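PDB 2OZT: o-succinylbenzoate synthase from Synechococcus elongatus, which catalyses the dehydration of 2-succinyl-6-hydroxy-2,4-cyclohexadiene-1-carboxylate to 2-succinylbenzoate, a divalent-metal-dependent step in phylloquinone biosynthesis. Local coordinates for residues 5-10 against 64-69. Residues are numbered along the deposited sequence; the frame is centred on the assembly and turned at random.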
ATOM      1  N   TRP A   5     -22.812 -10.931  12.599  1.00 20.82           N
ATOM      2  CA  TRP A   5     -21.450 -10.375  12.662  1.00 19.55           C
ATOM      3  C   TRP A   5     -21.238  -9.529  13.910  1.00 19.12           C
ATOM      4  O   TRP A   5     -22.192  -9.155  14.618  1.00 20.07           O
ATOM      5  CB  TRP A   5     -21.177  -9.534  11.410  1.00 19.20           C
ATOM      6  CG  TRP A   5     -22.028  -8.324  11.297  1.00 19.31           C
ATOM      7  CD1 TRP A   5     -23.381  -8.270  11.023  1.00 19.43           C
ATOM      8  CD2 TRP A   5     -21.606  -6.957  11.449  1.00 18.63           C
ATOM      9  NE1 TRP A   5     -23.816  -6.969  11.023  1.00 20.67           N
ATOM     10  CE2 TRP A   5     -22.746  -6.140  11.263  1.00 18.89           C
ATOM     11  CE3 TRP A   5     -20.366  -6.349  11.716  1.00 16.23           C
ATOM     12  CZ2 TRP A   5     -22.702  -4.757  11.352  1.00 19.69           C
ATOM     13  CZ3 TRP A   5     -20.327  -4.961  11.804  1.00 18.04           C
ATOM     14  CH2 TRP A   5     -21.492  -4.189  11.623  1.00 18.67           C
ATOM     15  N   GLN A   6     -19.964  -9.241  14.167  1.00 18.42           N
ATOM     16  CA  GLN A   6     -19.549  -8.380  15.258  1.00 17.63           C
ATOM     17  C   GLN A   6     -18.341  -7.598  14.755  1.00 17.33           C
ATOM     18  O   GLN A   6     -17.651  -8.013  13.811  1.00 17.16           O
ATOM     19  CB  GLN A   6     -19.099  -9.198  16.459  1.00 18.80           C
ATOM     20  CG  GLN A   6     -20.150 -10.126  17.114  1.00 20.91           C
ATOM     21  CD  GLN A   6     -19.476 -11.048  18.095  1.00 23.08           C
ATOM     22  OE1 GLN A   6     -18.890 -12.071  17.713  1.00 28.37           O
ATOM     23  NE2 GLN A   6     -19.502 -10.673  19.362  1.00 29.58           N
ATOM     24  N   TRP A   7     -18.062  -6.476  15.433  1.00 15.13           N
ATOM     25  CA  TRP A   7     -16.867  -5.664  15.141  1.00 15.05           C
ATOM     26  C   TRP A   7     -16.233  -5.245  16.469  1.00 15.43           C
ATOM     27  O   TRP A   7     -16.936  -5.114  17.500  1.00 14.92           O
ATOM     28  CB  TRP A   7     -17.260  -4.478  14.270  1.00 15.17           C
ATOM     29  CG  TRP A   7     -18.032  -3.429  14.965  1.00 14.31           C
ATOM     30  CD1 TRP A   7     -19.405  -3.322  15.059  1.00 14.26           C
ATOM     31  CD2 TRP A   7     -17.492  -2.252  15.614  1.00 13.72           C
ATOM     32  NE1 TRP A   7     -19.736  -2.172  15.766  1.00 15.16           N
ATOM     33  CE2 TRP A   7     -18.577  -1.521  16.127  1.00 16.48           C
ATOM     34  CE3 TRP A   7     -16.188  -1.777  15.829  1.00 14.33           C
ATOM     35  CZ2 TRP A   7     -18.401  -0.325  16.846  1.00 14.40           C
ATOM     36  CZ3 TRP A   7     -16.013  -0.600  16.554  1.00 14.19           C
ATOM     37  CH2 TRP A   7     -17.101   0.108  17.048  1.00 16.57           C
ATOM     38  N   ARG A   8     -14.905  -5.078  16.458  1.00 14.54           N
ATOM     39  CA  ARG A   8     -14.128  -4.598  17.596  1.00 14.52           C
ATOM     40  C   ARG A   8     -13.096  -3.618  17.109  1.00 14.50           C
ATOM     41  O   ARG A   8     -12.426  -3.897  16.118  1.00 14.82           O
ATOM     42  CB  ARG A   8     -13.397  -5.740  18.297  1.00 16.29           C
ATOM     43  CG  ARG A   8     -14.405  -6.693  18.987  1.00 18.21           C
ATOM     44  CD  ARG A   8     -13.776  -7.934  19.651  1.00 25.30           C
ATOM     45  NE  ARG A   8     -14.793  -8.753  20.352  1.00 28.38           N
ATOM     46  CZ  ARG A   8     -14.536  -9.871  21.055  1.00 30.42           C
ATOM     47  NH1 ARG A   8     -13.295 -10.332  21.183  1.00 30.86           N
ATOM     48  NH2 ARG A   8     -15.534 -10.535  21.644  1.00 31.11           N
ATOM     49  N   ILE A   9     -12.946  -2.512  17.838  1.00 13.93           N
ATOM     50  CA  ILE A   9     -11.825  -1.584  17.602  1.00 14.33           C
ATOM     51  C   ILE A   9     -10.537  -2.199  18.100  1.00 15.19           C
ATOM     52  O   ILE A   9     -10.537  -2.978  19.056  1.00 15.60           O
ATOM     53  CB  ILE A   9     -12.081  -0.249  18.287  1.00 12.67           C
ATOM     54  CG1 ILE A   9     -11.245   0.840  17.599  1.00 15.67           C
ATOM     55  CG2 ILE A   9     -11.757  -0.325  19.799  1.00 14.20           C
ATOM     56  CD1 ILE A   9     -11.599   2.277  18.015  1.00 18.66           C
ATOM     57  N   TYR A  10      -9.434  -1.828  17.436  1.00 14.58           N
ATOM     58  CA  TYR A  10      -8.082  -2.125  17.927  1.00 15.47           C
ATOM     59  C   TYR A  10      -7.247  -0.873  17.901  1.00 16.42           C
ATOM     60  O   TYR A  10      -7.525  -0.002  17.128  1.00 15.91           O
ATOM     61  CB  TYR A  10      -7.430  -3.249  17.110  1.00 16.29           C
ATOM     62  CG  TYR A  10      -6.912  -2.902  15.717  1.00 15.91           C
ATOM     63  CD1 TYR A  10      -5.705  -2.228  15.549  1.00 14.90           C
ATOM     64  CD2 TYR A  10      -7.620  -3.280  14.581  1.00 14.90           C
ATOM     65  CE1 TYR A  10      -5.199  -1.959  14.292  1.00 14.19           C
ATOM     66  CE2 TYR A  10      -7.115  -3.022  13.292  1.00 14.02           C
ATOM     67  CZ  TYR A  10      -5.905  -2.355  13.157  1.00 15.79           C
ATOM     68  OH  TYR A  10      -5.396  -2.106  11.892  1.00 15.14           O
ATOM     69  N   LEU A  64     -20.531   3.839  10.538  1.00 15.22           N
ATOM     70  CA  LEU A  64     -21.058   2.879   9.576  1.00 15.75           C
ATOM     71  C   LEU A  64     -21.350   1.562  10.245  1.00 14.25           C
ATOM     72  O   LEU A  64     -22.467   1.017  10.082  1.00 16.50           O
ATOM     73  CB  LEU A  64     -20.021   2.625   8.465  1.00 15.85           C
ATOM     74  CG  LEU A  64     -20.495   1.525   7.504  1.00 17.00           C
ATOM     75  CD1 LEU A  64     -21.647   1.965   6.580  1.00 19.12           C
ATOM     76  CD2 LEU A  64     -19.323   0.924   6.758  1.00 20.23           C
ATOM     77  N   CYS A  65     -20.399   1.017  11.006  1.00 13.86           N
ATOM     78  CA  CYS A  65     -20.615  -0.269  11.660  1.00 14.20           C
ATOM     79  C   CYS A  65     -21.827  -0.213  12.582  1.00 16.36           C
ATOM     80  O   CYS A  65     -22.561  -1.184  12.690  1.00 17.90           O
ATOM     81  CB  CYS A  65     -19.386  -0.721  12.444  1.00 14.71           C
ATOM     82  SG  CYS A  65     -18.084  -1.265  11.286  1.00 16.11           S
ATOM     83  N   GLN A  66     -22.059   0.923  13.225  1.00 15.53           N
ATOM     84  CA  GLN A  66     -23.184   1.025  14.173  1.00 15.68           C
ATOM     85  C   GLN A  66     -24.508   1.223  13.466  1.00 17.88           C
ATOM     86  O   GLN A  66     -25.574   1.024  14.083  1.00 20.19           O
ATOM     87  CB  GLN A  66     -22.930   2.176  15.176  1.00 15.14           C
ATOM     88  CG  GLN A  66     -21.763   1.856  16.050  1.00 14.72           C
ATOM     89  CD  GLN A  66     -21.590   2.815  17.188  1.00 16.96           C
ATOM     90  OE1 GLN A  66     -21.623   4.035  17.015  1.00 17.56           O
ATOM     91  NE2 GLN A  66     -21.385   2.261  18.369  1.00 19.18           N
ATOM     92  N   GLN A  67     -24.480   1.618  12.201  1.00 18.31           N
ATOM     93  CA  GLN A  67     -25.701   1.865  11.425  1.00 20.83           C
ATOM     94  C   GLN A  67     -26.180   0.636  10.668  1.00 20.99           C
ATOM     95  O   GLN A  67     -27.374   0.529  10.355  1.00 22.57           O
ATOM     96  CB  GLN A  67     -25.480   2.995  10.412  1.00 21.32           C
ATOM     97  CG  GLN A  67     -25.378   4.403  11.022  1.00 25.76           C
ATOM     98  CD  GLN A  67     -24.552   5.326  10.155  1.00 29.36           C
ATOM     99  OE1 GLN A  67     -24.295   5.031   8.978  1.00 32.13           O
ATOM    100  NE2 GLN A  67     -24.108   6.454  10.736  1.00 31.33           N
ATOM    101  N   LEU A  68     -25.278  -0.292  10.363  1.00 20.93           N
ATOM    102  CA  LEU A  68     -25.661  -1.508   9.606  1.00 20.94           C
ATOM    103  C   LEU A  68     -26.547  -2.457  10.399  1.00 22.51           C
ATOM    104  O   LEU A  68     -26.412  -2.565  11.617  1.00 23.53           O
ATOM    105  CB  LEU A  68     -24.415  -2.268   9.168  1.00 21.33           C
ATOM    106  CG  LEU A  68     -23.616  -1.545   8.094  1.00 20.23           C
ATOM    107  CD1 LEU A  68     -22.233  -2.240   7.980  1.00 22.72           C
ATOM    108  CD2 LEU A  68     -24.317  -1.564   6.735  1.00 22.42           C
ATOM    109  N   PRO A  69     -27.431  -3.188   9.698  1.00 24.69           N
ATOM    110  CA  PRO A  69     -28.259  -4.214  10.349  1.00 26.33           C
ATOM    111  C   PRO A  69     -27.448  -5.335  10.996  1.00 27.21           C
ATOM    112  O   PRO A  69     -26.296  -5.553  10.623  1.00 28.28           O
ATOM    113  CB  PRO A  69     -29.072  -4.787   9.182  1.00 26.47           C
ATOM    114  CG  PRO A  69     -29.070  -3.720   8.149  1.00 26.53           C
ATOM    115  CD  PRO A  69     -27.730  -3.061   8.266  1.00 24.79           C
TER
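The indoles of W5 and W7 reach from strand 3-20 to the last turn of helix 58-67, joining sheet to helix in the enolase-type N-terminal domain of this enzyme, well away from the metal site. The two rings meet the helix differently. W7 presents a face: C65 CB sits 3.6 Å from the centroid of its five-membered ring and 10° off the normal, a CH-pi contact, while C65 SG lies over the same ring at 4.4 Å from that centroid. At the benzo end of W7, CZ2 meets Q66 CG at 4.1 Å, with the glutamine amide plane nearly perpendicular to the indole.

W5 instead turns its edge to two carbonyl oxygens, P69 O and C65 O, both near the ring plane. With CG set between the backbone N and carbonyl carbon (chi1 65°), the ring lies against the C-terminal turn, its NE1 side at the P69 carbonyl beyond it. W5 NE1 donates a hydrogen bond to P69 O (2.9 Å), nearly straight at 162° and with the nitrogen in the carbonyl plane, which helps to hold the ring's rotation. L68 CB packs against W5 CZ2 at 3.7 Å. F91 of helix 85-97 adds an edge-to-face contact with W5 and also touches C65 and L68. A phenylalanine in place of W5 would probably leave the P69 carbonyl without its indole donor and the L68 side chain less well covered. At the far corner of the indole, W5 CH2 comes 3.4 Å from C65 O.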